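Local coordinates for protein aeromonas extracellular serine protease (Aeromonas sobria, PDB 3WQB) that cleaves peptide bonds after paired basic residues, one of them lysine, as a calcium-binding secreted serine protease of the furin subfamily and a probable virulence factor, at residues L230-N235 with L239-S244; L481-Q484 with D488-I491; L490-S495 with R500-S505; S514-Q517 with V523-K526; V551-N556 with R577-P582. The protein carries 1 engineered substitution. All coordinates share one frame; numbering follows the deposited sequence.

Contact 1. Residues L230-N235 with L239-S244; sequences LNRTGN and LPFENS
Phe241 carries the whole loop side of this contact, and it meets Arg232, Leu230 and Asn231 of the strand. The ring meets the guanidinium of Arg232 obliquely. Phe241 CE1 lies over one guanidinium face, 3.6 Å from Arg232 NE, and the two planes are 80° apart. The groups are therefore nearly perpendicular and do not stack flat. Arg232 CG also lies 3.7 Å from Phe241 CE1, so the aliphatic stem packs here as well as the head.

Across the ring from CE1, CE2 meets the backbone of Leu230. Phe241 CE2 comes to 3.5 Å from Leu230 O. Leu230 CB sits at the ring edge, in its plane, 4.0 Å from Phe241 CE2. The CA of Asn231 approaches the same carbon obliquely. Phe241 reaches the strand because its CG is anti to its own backbone N (chi1 -165°).

The polar end of Arg232 is held from outside the two segments. NE donates to Phe507 O and NH2 to Asn508 O, and NH1 makes a salt bridge with Glu576. These bonds fix the rotation of the head, so one of its faces is presented to Phe241. The backbone of Phe241 is in turn bonded to Phe220.

Strand 228-233 lies in an antiparallel sheet between strand 222-225 and strand 559-565. The first belongs to the subtilisin part of the chain and the second to the P-domain part. The contact thus lies beside a sheet shared by the two, with Phe241 also touching Ile223 of strand 222-225.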
# COMPACT_ATOMS: atom_id res chain seq x y z
N LEU A 230 12.32 10.05 -10.25
CA LEU A 230 13.30 10.62 -9.31
C LEU A 230 14.04 9.53 -8.57
O LEU A 230 13.45 8.53 -8.15
CB LEU A 230 12.62 11.53 -8.28
CG LEU A 230 11.80 12.73 -8.74
CD1 LEU A 230 10.37 12.29 -9.07
CD2 LEU A 230 11.81 13.80 -7.65
N ASN A 231 15.34 9.73 -8.39
CA ASN A 231 16.16 8.86 -7.55
C ASN A 231 17.33 9.67 -7.01
O ASN A 231 17.76 10.63 -7.64
CB ASN A 231 16.68 7.64 -8.33
CG ASN A 231 17.71 8.01 -9.38
OD1 ASN A 231 17.37 8.50 -10.46
ND2 ASN A 231 18.98 7.79 -9.07
N ARG A 232 17.84 9.27 -5.84
CA ARG A 232 19.01 9.92 -5.27
C ARG A 232 20.24 9.47 -6.02
O ARG A 232 20.37 8.32 -6.42
CB ARG A 232 19.16 9.58 -3.78
CG ARG A 232 18.00 10.11 -2.95
CD ARG A 232 18.30 10.12 -1.46
NE ARG A 232 17.27 10.86 -0.74
CZ ARG A 232 17.21 12.19 -0.68
NH1 ARG A 232 18.15 12.92 -1.28
NH2 ARG A 232 16.25 12.80 -0.02
N THR A 233 21.15 10.42 -6.23
CA THR A 233 22.47 10.09 -6.74
C THR A 233 23.44 10.26 -5.58
O THR A 233 23.12 10.90 -4.59
CB THR A 233 22.85 10.97 -7.96
OG1 THR A 233 24.14 10.58 -8.44
CG2 THR A 233 22.85 12.44 -7.61
N GLY A 234 24.60 9.64 -5.69
CA GLY A 234 25.60 9.76 -4.64
C GLY A 234 25.70 8.51 -3.80
O GLY A 234 25.17 7.45 -4.16
N ASN A 235 26.39 8.65 -2.68
CA ASN A 235 26.69 7.52 -1.81
C ASN A 235 26.10 7.66 -0.41
O ASN A 235 26.79 7.45 0.59
CB ASN A 235 28.21 7.30 -1.75
CG ASN A 235 28.78 6.79 -3.06
OD1 ASN A 235 28.09 6.17 -3.88
ND2 ASN A 235 30.07 7.08 -3.29
N LEU A 239 18.90 3.85 2.97
CA LEU A 239 17.54 4.05 3.47
C LEU A 239 16.59 4.13 2.29
O LEU A 239 16.96 4.60 1.22
CB LEU A 239 17.49 5.36 4.25
CG LEU A 239 18.31 5.37 5.55
CD1 LEU A 239 18.34 6.74 6.16
CD2 LEU A 239 17.75 4.37 6.54
N PRO A 240 15.33 3.68 2.47
CA PRO A 240 14.40 3.75 1.35
C PRO A 240 14.15 5.18 0.90
O PRO A 240 14.06 6.10 1.73
CB PRO A 240 13.11 3.15 1.94
CG PRO A 240 13.23 3.43 3.42
CD PRO A 240 14.68 3.18 3.70
N PHE A 241 14.04 5.39 -0.40
CA PHE A 241 13.64 6.69 -0.89
C PHE A 241 12.16 6.88 -0.53
O PHE A 241 11.76 7.91 0.02
CB PHE A 241 13.90 6.77 -2.40
CG PHE A 241 13.87 8.17 -2.98
CD1 PHE A 241 14.37 9.27 -2.28
CD2 PHE A 241 13.35 8.38 -4.26
CE1 PHE A 241 14.35 10.55 -2.85
CE2 PHE A 241 13.33 9.65 -4.83
CZ PHE A 241 13.84 10.74 -4.12
N GLU A 242 11.34 5.88 -0.83
CA GLU A 242 9.95 5.87 -0.40
C GLU A 242 9.76 5.04 0.86
O GLU A 242 9.79 3.81 0.82
CB GLU A 242 9.08 5.33 -1.53
CG GLU A 242 7.60 5.34 -1.24
CD GLU A 242 6.82 5.05 -2.48
OE1 GLU A 242 6.48 6.02 -3.18
OE2 GLU A 242 6.59 3.86 -2.77
N ASN A 243 9.61 5.73 1.98
CA ASN A 243 9.11 5.09 3.17
C ASN A 243 7.62 4.85 2.95
O ASN A 243 6.93 5.72 2.41
CB ASN A 243 9.36 6.00 4.37
CG ASN A 243 8.97 5.35 5.67
OD1 ASN A 243 7.79 5.17 5.95
ND2 ASN A 243 9.96 5.04 6.49
N SER A 244 7.13 3.67 3.33
CA SER A 244 5.73 3.30 3.12
C SER A 244 4.68 4.09 3.91
O SER A 244 3.48 3.95 3.66
CB SER A 244 5.57 1.80 3.33
OG SER A 244 6.04 1.39 4.60

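Contact 2. Residues L481-Q484 with D488-I491; sequences LDHQ and DLLI. With CA (calcium ion), chain D.
His483 reaches across to Leu489 and Asp488. From the start of the side chain, His483 CB is 4.0 Å from Leu489 CD1. Both methyls of the leucine lie about equally far from His483 CG. His483 CD2 is nearer still, 3.7 Å from Leu489 CD2. That methyl lies over one ring face, offset toward the rim, and makes a CH-pi contact 24° off the ring normal. On the other branch, His483 CE1 meets Asp488 CB at 3.9 Å. NE2, at the tip, is hydrogen-bonded to Asp553, a calcium ligand. With CG anti to the backbone N (chi1 -168°), the ring is carried toward strand 489-494.

The two segments belong to different sheets of the P-domain beta sandwich. Strand 471-482 lies in one and strand 489-494 in the other, and the leucines meet between them. Leu481 and Leu489 meet tip to tip, with Leu481 CD1 3.6 Å from Leu489 CD1.

Asp488 turns its carboxylate away from the apolar pair. OD2 binds the calcium ion at 2.3 Å, while OD1 makes salt bridges with Arg559 and Arg485.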
# COMPACT_ATOMS: atom_id res chain seq x y z
N LEU A 481 4.77 20.20 11.78
CA LEU A 481 6.04 20.87 12.07
C LEU A 481 6.43 21.75 10.89
O LEU A 481 5.96 21.55 9.77
CB LEU A 481 7.15 19.85 12.40
CG LEU A 481 7.56 18.79 11.37
CD1 LEU A 481 8.52 19.38 10.33
CD2 LEU A 481 8.21 17.61 12.07
N ASP A 482 7.31 22.71 11.16
CA ASP A 482 7.96 23.49 10.11
C ASP A 482 9.42 23.09 10.01
O ASP A 482 10.11 22.96 11.02
CB ASP A 482 7.89 24.98 10.41
CG ASP A 482 6.49 25.55 10.29
OD1 ASP A 482 5.63 24.94 9.61
OD2 ASP A 482 6.26 26.63 10.86
N HIS A 483 9.88 22.88 8.78
CA HIS A 483 11.28 22.59 8.51
C HIS A 483 11.54 22.76 7.02
O HIS A 483 10.76 22.29 6.19
CB HIS A 483 11.65 21.17 8.94
CG HIS A 483 13.12 20.90 8.94
ND1 HIS A 483 13.83 20.61 7.80
CD2 HIS A 483 14.01 20.85 9.96
CE1 HIS A 483 15.10 20.43 8.10
NE2 HIS A 483 15.24 20.55 9.41
N GLN A 484 12.65 23.42 6.70
CA GLN A 484 12.95 23.81 5.33
C GLN A 484 13.52 22.70 4.43
O GLN A 484 13.59 22.88 3.21
CB GLN A 484 13.91 25.01 5.31
CG GLN A 484 13.35 26.30 5.89
CD GLN A 484 14.43 27.32 6.14
OE1 GLN A 484 15.54 26.98 6.57
NE2 GLN A 484 14.12 28.59 5.87
N ASP A 488 15.62 15.71 5.96
CA ASP A 488 16.58 15.68 7.07
C ASP A 488 16.01 15.03 8.33
O ASP A 488 16.76 14.70 9.24
CB ASP A 488 17.05 17.09 7.42
CG ASP A 488 18.03 17.66 6.40
OD1 ASP A 488 18.39 16.94 5.45
OD2 ASP A 488 18.43 18.83 6.57
N LEU A 489 14.69 14.87 8.39
CA LEU A 489 14.04 14.49 9.63
C LEU A 489 13.87 12.99 9.84
O LEU A 489 13.40 12.26 8.96
CB LEU A 489 12.69 15.21 9.79
CG LEU A 489 12.75 16.74 9.76
CD1 LEU A 489 11.36 17.27 9.87
CD2 LEU A 489 13.64 17.31 10.87
N LEU A 490 14.30 12.56 11.02
CA LEU A 490 14.07 11.23 11.55
C LEU A 490 12.97 11.34 12.60
O LEU A 490 13.12 12.09 13.58
CB LEU A 490 15.37 10.70 12.17
CG LEU A 490 15.28 9.47 13.08
CD1 LEU A 490 15.00 8.23 12.25
CD2 LEU A 490 16.57 9.29 13.85
N ILE A 491 11.87 10.63 12.40
CA ILE A 491 10.73 10.66 13.33
C ILE A 491 10.54 9.28 13.93
O ILE A 491 10.36 8.29 13.21
CB ILE A 491 9.45 11.15 12.61
CG1 ILE A 491 9.69 12.51 11.94
CG2 ILE A 491 8.25 11.18 13.57
CD1 ILE A 491 8.48 13.07 11.19
CA CA D . 19.55 19.98 8.27

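Contact 3. Residues L490-S495 with R500-S505; sequences LIELVS and RSILLS
Glu492 and Arg500 face each other across a beta hairpin of the P-domain, strands 489-494 and 500-502, which contains a classic bulge. Their side chains cross at about a right angle, and the carboxylate and guanidinium planes are 79° apart. The pair is a salt bridge with two bonds. Arg500 NE donates to Glu492 OE1 at 2.7 Å, approaching from above the carboxylate plane. A weaker bond of 3.1 Å runs from Arg500 NH2 to Glu492 OE2. The glutamate extends straight, while the arginine bends at chi3 (71°) to bring its head to the Glu492 carboxylate. Arg500 NH2 has a second acid partner in Glu550.

Val494 lies alongside Arg500, pointing the same way, and its CG2 covers one guanidinium face. Ile502 is on the same face of the sheet. Its CG1 packs on the carboxyl carbon of Glu492 and its CG2 meets Leu490 CD1.

The other face is largely apolar, with Ser501 among the leucines and its OG bonded to Ser535. Ile491 and Leu504 cross there with their CB atoms close together, and Leu503 CD1 touches Leu493 CB at 4.0 Å. Leu503 and Leu493 also pack on Val477 of strand 471-482, in the opposing sheet.

Leu493 and Ser501 form a hydrogen-bonded antiparallel pair, with Leu493 N 2.8 Å from Ser501 O. Past Glu492 and Ile502 the register slips by one residue, so Leu503 and Leu504 both face Ile491. Ile491 O accepts two bonds as a result: a straight one from Leu504 N at 3.1 Å, and one from Leu503 N at 2.7 Å that is bent to 133°.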
# COMPACT_ATOMS: atom_id res chain seq x y z
N LEU A 490 14.30 12.56 11.02
CA LEU A 490 14.07 11.23 11.55
C LEU A 490 12.97 11.34 12.60
O LEU A 490 13.12 12.09 13.58
CB LEU A 490 15.37 10.70 12.17
CG LEU A 490 15.28 9.47 13.08
CD1 LEU A 490 15.00 8.23 12.25
CD2 LEU A 490 16.57 9.29 13.85
N ILE A 491 11.87 10.63 12.40
CA ILE A 491 10.73 10.66 13.33
C ILE A 491 10.54 9.28 13.93
O ILE A 491 10.36 8.29 13.21
CB ILE A 491 9.45 11.15 12.61
CG1 ILE A 491 9.69 12.51 11.94
CG2 ILE A 491 8.25 11.18 13.57
CD1 ILE A 491 8.48 13.07 11.19
N GLU A 492 10.57 9.22 15.26
CA GLU A 492 10.53 7.96 16.00
C GLU A 492 9.54 8.05 17.15
O GLU A 492 9.31 9.12 17.71
CB GLU A 492 11.94 7.66 16.53
CG GLU A 492 12.23 6.23 16.96
CD GLU A 492 13.73 5.91 17.05
OE1 GLU A 492 14.06 4.78 17.47
OE2 GLU A 492 14.58 6.76 16.68
N LEU A 493 8.94 6.91 17.49
CA LEU A 493 7.97 6.83 18.58
C LEU A 493 8.42 5.79 19.60
O LEU A 493 8.90 4.72 19.23
CB LEU A 493 6.59 6.46 18.03
CG LEU A 493 5.40 6.47 18.99
CD1 LEU A 493 5.12 7.88 19.50
CD2 LEU A 493 4.16 5.88 18.34
N VAL A 494 8.26 6.12 20.88
CA VAL A 494 8.67 5.25 21.98
C VAL A 494 7.46 4.91 22.86
O VAL A 494 6.71 5.80 23.27
CB VAL A 494 9.78 5.91 22.85
CG1 VAL A 494 10.36 4.92 23.86
CG2 VAL A 494 10.92 6.51 22.00
N SER A 495 7.25 3.63 23.12
CA SER A 495 6.12 3.18 23.93
C SER A 495 6.45 3.20 25.43
O SER A 495 7.61 3.35 25.80
CB SER A 495 5.71 1.76 23.51
OG SER A 495 6.65 0.80 23.98
N ARG A 500 10.95 1.10 20.63
CA ARG A 500 11.07 2.20 19.69
C ARG A 500 10.64 1.79 18.29
O ARG A 500 10.82 0.62 17.90
CB ARG A 500 12.52 2.68 19.63
CG ARG A 500 13.05 3.18 20.97
CD ARG A 500 14.54 3.45 20.87
NE ARG A 500 14.83 4.64 20.07
CZ ARG A 500 14.82 5.89 20.53
NH1 ARG A 500 14.57 6.13 21.82
NH2 ARG A 500 15.09 6.89 19.72
N SER A 501 10.10 2.75 17.53
CA SER A 501 9.70 2.50 16.15
C SER A 501 9.96 3.74 15.32
O SER A 501 9.44 4.82 15.64
CB SER A 501 8.21 2.17 16.10
OG SER A 501 7.78 1.92 14.77
N ILE A 502 10.77 3.60 14.27
CA ILE A 502 11.02 4.71 13.36
C ILE A 502 9.82 4.85 12.42
O ILE A 502 9.55 3.98 11.59
CB ILE A 502 12.35 4.53 12.60
CG1 ILE A 502 13.51 4.62 13.60
CG2 ILE A 502 12.47 5.55 11.48
CD1 ILE A 502 14.85 4.13 13.07
N LEU A 503 9.08 5.94 12.59
CA LEU A 503 7.86 6.20 11.80
C LEU A 503 8.20 6.78 10.44
O LEU A 503 7.56 6.46 9.44
CB LEU A 503 6.95 7.19 12.53
CG LEU A 503 6.50 6.81 13.93
CD1 LEU A 503 5.61 7.90 14.48
CD2 LEU A 503 5.77 5.47 13.93
N LEU A 504 9.22 7.62 10.40
CA LEU A 504 9.71 8.16 9.15
C LEU A 504 11.23 8.18 9.17
O LEU A 504 11.85 8.85 10.00
CB LEU A 504 9.13 9.55 8.87
CG LEU A 504 9.47 10.18 7.51
CD1 LEU A 504 9.00 9.29 6.34
CD2 LEU A 504 8.89 11.59 7.42
N SER A 505 11.81 7.40 8.27
CA SER A 505 13.23 7.35 8.08
C SER A 505 13.66 8.55 7.24
O SER A 505 12.91 9.02 6.39
CB SER A 505 13.60 6.03 7.41
OG SER A 505 12.82 5.79 6.24

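Contact 4. Residues S514-Q517 with V523-K526; sequences SLDQ and VRTK
Asp516 on helix 512-520 and Val523 in the loop that follows come closest in backbone terms, with Asp516 CA 5.3 Å from Val523 CA. The chain leaves the helix and turns back so that residues 523 and 524 meet Asp516.

Asp516 does most of the work. Its OD1 makes a salt bridge to Arg524 NH2 at 2.8 Å. Its OD2 takes a hydrogen bond of 3.2 Å from Arg524 N, through the anti lone pair, and also lies over one face of the guanidinium. The carboxylate and guanidinium planes are 51° apart, so the two groups do not meet flat on. Arg524 bends at chi3 (-87°), which curls its head back over the aspartate. The same arginine packs on the backbone of another protein chain.

A water ties in the next residue. It is hydrogen-bonded to Asp516 OD2 at 2.7 Å and to Thr525 N at 3.1 Å. Nearer the solvent, Gln517 crosses Val523 at about a right angle, with Gln517 NE2 3.7 Å from Val523 CG2.

One carboxylate thus joins the helix to a side chain, a backbone N-H and a water of the loop. This setting would probably keep Asp516 ionised.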
# COMPACT_ATOMS: atom_id res chain seq x y z
N SER A 514 12.65 21.51 -2.44
CA SER A 514 13.73 21.79 -3.37
C SER A 514 13.23 21.88 -4.81
O SER A 514 13.64 22.76 -5.57
CB SER A 514 14.84 20.75 -3.25
OG SER A 514 15.46 20.84 -1.98
N LEU A 515 12.31 20.98 -5.17
CA LEU A 515 11.75 20.98 -6.52
C LEU A 515 10.98 22.27 -6.78
O LEU A 515 11.13 22.88 -7.84
CB LEU A 515 10.86 19.75 -6.75
CG LEU A 515 10.37 19.51 -8.18
CD1 LEU A 515 11.54 19.30 -9.15
CD2 LEU A 515 9.43 18.33 -8.20
N ASP A 516 10.18 22.70 -5.80
CA ASP A 516 9.44 23.96 -5.89
C ASP A 516 10.37 25.15 -6.07
O ASP A 516 10.10 26.01 -6.92
CB ASP A 516 8.56 24.16 -4.65
CG ASP A 516 7.20 23.50 -4.78
OD1 ASP A 516 6.98 22.72 -5.73
OD2 ASP A 516 6.34 23.78 -3.91
N GLN A 517 11.45 25.20 -5.30
CA GLN A 517 12.42 26.29 -5.41
C GLN A 517 13.06 26.35 -6.80
O GLN A 517 13.16 27.43 -7.40
CB GLN A 517 13.49 26.18 -4.32
CG GLN A 517 14.46 27.36 -4.25
CD GLN A 517 13.76 28.71 -4.09
OE1 GLN A 517 13.98 29.62 -4.89
NE2 GLN A 517 12.93 28.83 -3.06
N VAL A 523 8.51 28.24 -2.33
CA VAL A 523 8.24 26.95 -1.69
C VAL A 523 6.83 26.92 -1.10
O VAL A 523 6.49 27.73 -0.24
CB VAL A 523 9.27 26.64 -0.57
CG1 VAL A 523 8.95 25.33 0.11
CG2 VAL A 523 10.69 26.62 -1.13
N ARG A 524 6.02 25.97 -1.57
CA ARG A 524 4.65 25.81 -1.08
C ARG A 524 4.60 25.09 0.27
O ARG A 524 3.75 25.39 1.11
CB ARG A 524 3.80 25.08 -2.12
CG ARG A 524 3.65 25.83 -3.44
CD ARG A 524 2.80 25.07 -4.45
NE ARG A 524 3.58 24.13 -5.24
CZ ARG A 524 3.47 22.80 -5.17
NH1 ARG A 524 2.61 22.24 -4.34
NH2 ARG A 524 4.23 22.04 -5.94
N THR A 525 5.52 24.14 0.47
CA THR A 525 5.53 23.30 1.67
C THR A 525 6.39 23.89 2.79
O THR A 525 7.62 23.97 2.67
CB THR A 525 5.98 21.86 1.32
OG1 THR A 525 5.03 21.27 0.42
CG2 THR A 525 6.09 20.99 2.58
N LYS A 526 5.73 24.27 3.88
CA LYS A 526 6.38 24.82 5.06
C LYS A 526 6.92 23.70 5.94
O LYS A 526 7.87 23.89 6.71
CB LYS A 526 5.38 25.63 5.88
CG LYS A 526 5.00 26.98 5.28
CD LYS A 526 4.40 27.87 6.36
CE LYS A 526 5.43 28.23 7.43
NZ LYS A 526 4.82 28.43 8.77
O HOH W 1 7.06 22.52 -1.64

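Contact 5. Residues V551-N556 with R577-P582; sequences VTDVAN and RNNRQP. With CA (calcium ion), chain D.
Asp553 and Asn579 meet at a calcium ion, and metal coordination dominates this contact. Asp553 binds through both carboxylate oxygens, with OD2 2.5 Å from the calcium and OD1 at a similar distance. Ala555 adds its backbone O at 2.3 Å. From the other segment come Asn579 OD1, at 2.4 Å, and the side chain of Asn578. Asp488 and Asp454 complete the site. Asp553 and Asn579 approach from opposite directions, and their flat groups are 43° apart. Asp553 OD2 and Asn579 OD1 are not hydrogen-bonded; they lie 3.0 Å apart because both bind the metal.

Hydrogen bonds set these ligands in place, each within its own segment. Ala555 N donates to Asp553 OD1 at 3.2 Å, nearly straight at 173°. This is an Asx turn, and it curls the chain after strand 545-553 so that the carbonyl of Ala555 can also reach the ion. Asn579 ND2 donates to Gln581 O at 2.8 Å, which holds the amide with its oxygen toward the metal. Outside the segments, Asp553 OD2 also has His483 as a partner.

Packing is slight. Asn578 lies against Asn556, where Asn578 CB is 3.5 Å from Asn556 O.

The ion thus pins the loop before strand 583-595 to the end of strand 545-553 in the P-domain. Seven oxygens surround it, and three of the residues supplying them are aspartates. The carboxylates would probably repel one another without the ion, so its charge should be important for holding the two segments together.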
# COMPACT_ATOMS: atom_id res chain seq x y z
N VAL A 551 11.88 13.77 17.15
CA VAL A 551 12.17 14.28 15.81
C VAL A 551 13.58 14.88 15.83
O VAL A 551 13.87 15.70 16.69
CB VAL A 551 11.16 15.37 15.38
CG1 VAL A 551 11.50 15.93 14.00
CG2 VAL A 551 9.73 14.82 15.40
N THR A 552 14.43 14.45 14.90
CA THR A 552 15.81 14.95 14.82
C THR A 552 16.14 15.32 13.38
O THR A 552 15.80 14.59 12.46
CB THR A 552 16.83 13.88 15.27
OG1 THR A 552 16.41 13.29 16.51
CG2 THR A 552 18.19 14.52 15.49
N ASP A 553 16.81 16.46 13.20
CA ASP A 553 17.42 16.81 11.93
C ASP A 553 18.82 16.18 11.92
O ASP A 553 19.66 16.51 12.75
CB ASP A 553 17.46 18.35 11.80
CG ASP A 553 18.19 18.85 10.55
OD1 ASP A 553 19.11 18.18 10.03
OD2 ASP A 553 17.85 19.95 10.09
N VAL A 554 19.04 15.25 10.99
CA VAL A 554 20.24 14.42 11.01
C VAL A 554 21.18 14.66 9.83
O VAL A 554 21.96 13.77 9.48
CB VAL A 554 19.88 12.89 11.10
CG1 VAL A 554 19.11 12.58 12.38
CG2 VAL A 554 19.13 12.42 9.85
N ALA A 555 21.10 15.83 9.22
CA ALA A 555 21.97 16.13 8.07
C ALA A 555 22.14 17.61 7.81
O ALA A 555 21.17 18.36 7.83
CB ALA A 555 21.45 15.44 6.81
N ASN A 556 23.38 18.01 7.52
CA ASN A 556 23.62 19.36 7.02
C ASN A 556 24.35 19.39 5.67
O ASN A 556 24.59 20.46 5.11
CB ASN A 556 24.33 20.24 8.06
CG ASN A 556 25.68 19.68 8.50
OD1 ASN A 556 26.12 18.63 8.04
ND2 ASN A 556 26.32 20.39 9.41
N ARG A 577 19.24 21.90 -0.64
CA ARG A 577 20.06 22.80 0.17
C ARG A 577 19.66 22.66 1.64
O ARG A 577 18.47 22.60 1.97
CB ARG A 577 19.88 24.24 -0.30
CG ARG A 577 20.01 24.42 -1.81
CD ARG A 577 21.43 24.77 -2.22
NE ARG A 577 21.68 24.50 -3.64
CZ ARG A 577 21.29 25.28 -4.65
NH1 ARG A 577 20.63 26.41 -4.42
NH2 ARG A 577 21.58 24.93 -5.90
N ASN A 578 20.65 22.58 2.51
CA ASN A 578 20.38 22.48 3.94
C ASN A 578 19.49 23.61 4.47
O ASN A 578 19.58 24.74 4.00
CB ASN A 578 21.69 22.41 4.73
CG ASN A 578 21.48 22.02 6.18
OD1 ASN A 578 20.66 21.16 6.50
ND2 ASN A 578 22.21 22.67 7.07
N ASN A 579 18.63 23.30 5.43
CA ASN A 579 17.83 24.34 6.09
C ASN A 579 18.74 25.39 6.72
O ASN A 579 19.68 25.06 7.43
CB ASN A 579 16.88 23.75 7.14
CG ASN A 579 17.59 22.87 8.14
OD1 ASN A 579 18.16 21.84 7.78
ND2 ASN A 579 17.55 23.25 9.41
N ARG A 580 18.43 26.65 6.43
CA ARG A 580 19.18 27.78 6.97
C ARG A 580 18.80 28.09 8.42
O ARG A 580 19.60 28.63 9.19
CB ARG A 580 18.93 29.01 6.08
CG ARG A 580 19.71 30.25 6.49
CD ARG A 580 20.74 30.68 5.45
NE ARG A 580 21.40 31.92 5.84
CZ ARG A 580 20.86 33.14 5.76
NH1 ARG A 580 19.63 33.30 5.30
NH2 ARG A 580 21.56 34.20 6.16
N GLN A 581 17.56 27.76 8.79
CA GLN A 581 17.02 28.03 10.11
C GLN A 581 16.64 26.72 10.80
O GLN A 581 16.40 25.71 10.13
CB GLN A 581 15.77 28.92 10.00
CG GLN A 581 16.02 30.43 9.91
CD GLN A 581 16.51 30.90 8.54
OE1 GLN A 581 15.91 30.59 7.51
NE2 GLN A 581 17.60 31.66 8.54
N PRO A 582 16.59 26.72 12.15
CA PRO A 582 16.01 25.57 12.84
C PRO A 582 14.54 25.37 12.47
O PRO A 582 13.84 26.31 12.10
CB PRO A 582 16.12 25.94 14.33
CG PRO A 582 16.37 27.42 14.35
CD PRO A 582 17.11 27.73 13.10
CA CA D . 19.55 19.98 8.27

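How the contacts relate
Contacts 2 and 5 are closest, with centres about 7 Å apart, and share one calcium ion through Asp488 on one side and Asp553, Ala555, Asn578 and Asn579 on the other. Contact 3 continues from contact 2 along strand 489-494, which pairs with strand 545-553 of contact 5 through Leu490 N and Thr552 O, 2.9 Å apart. Contact 4 joins contact 2 by a salt bridge of Lys526 to Asp482. Contact 1, in the subtilisin part, meets contact 3 where Asn243 ND2 is 3.0 Å from Ser505 OG. The side chain of Arg232 is about 11 Å from the calcium ion. None of the five contains the predicted charge relay positions, Asp78, His115 and position 336, where an engineered alanine stands.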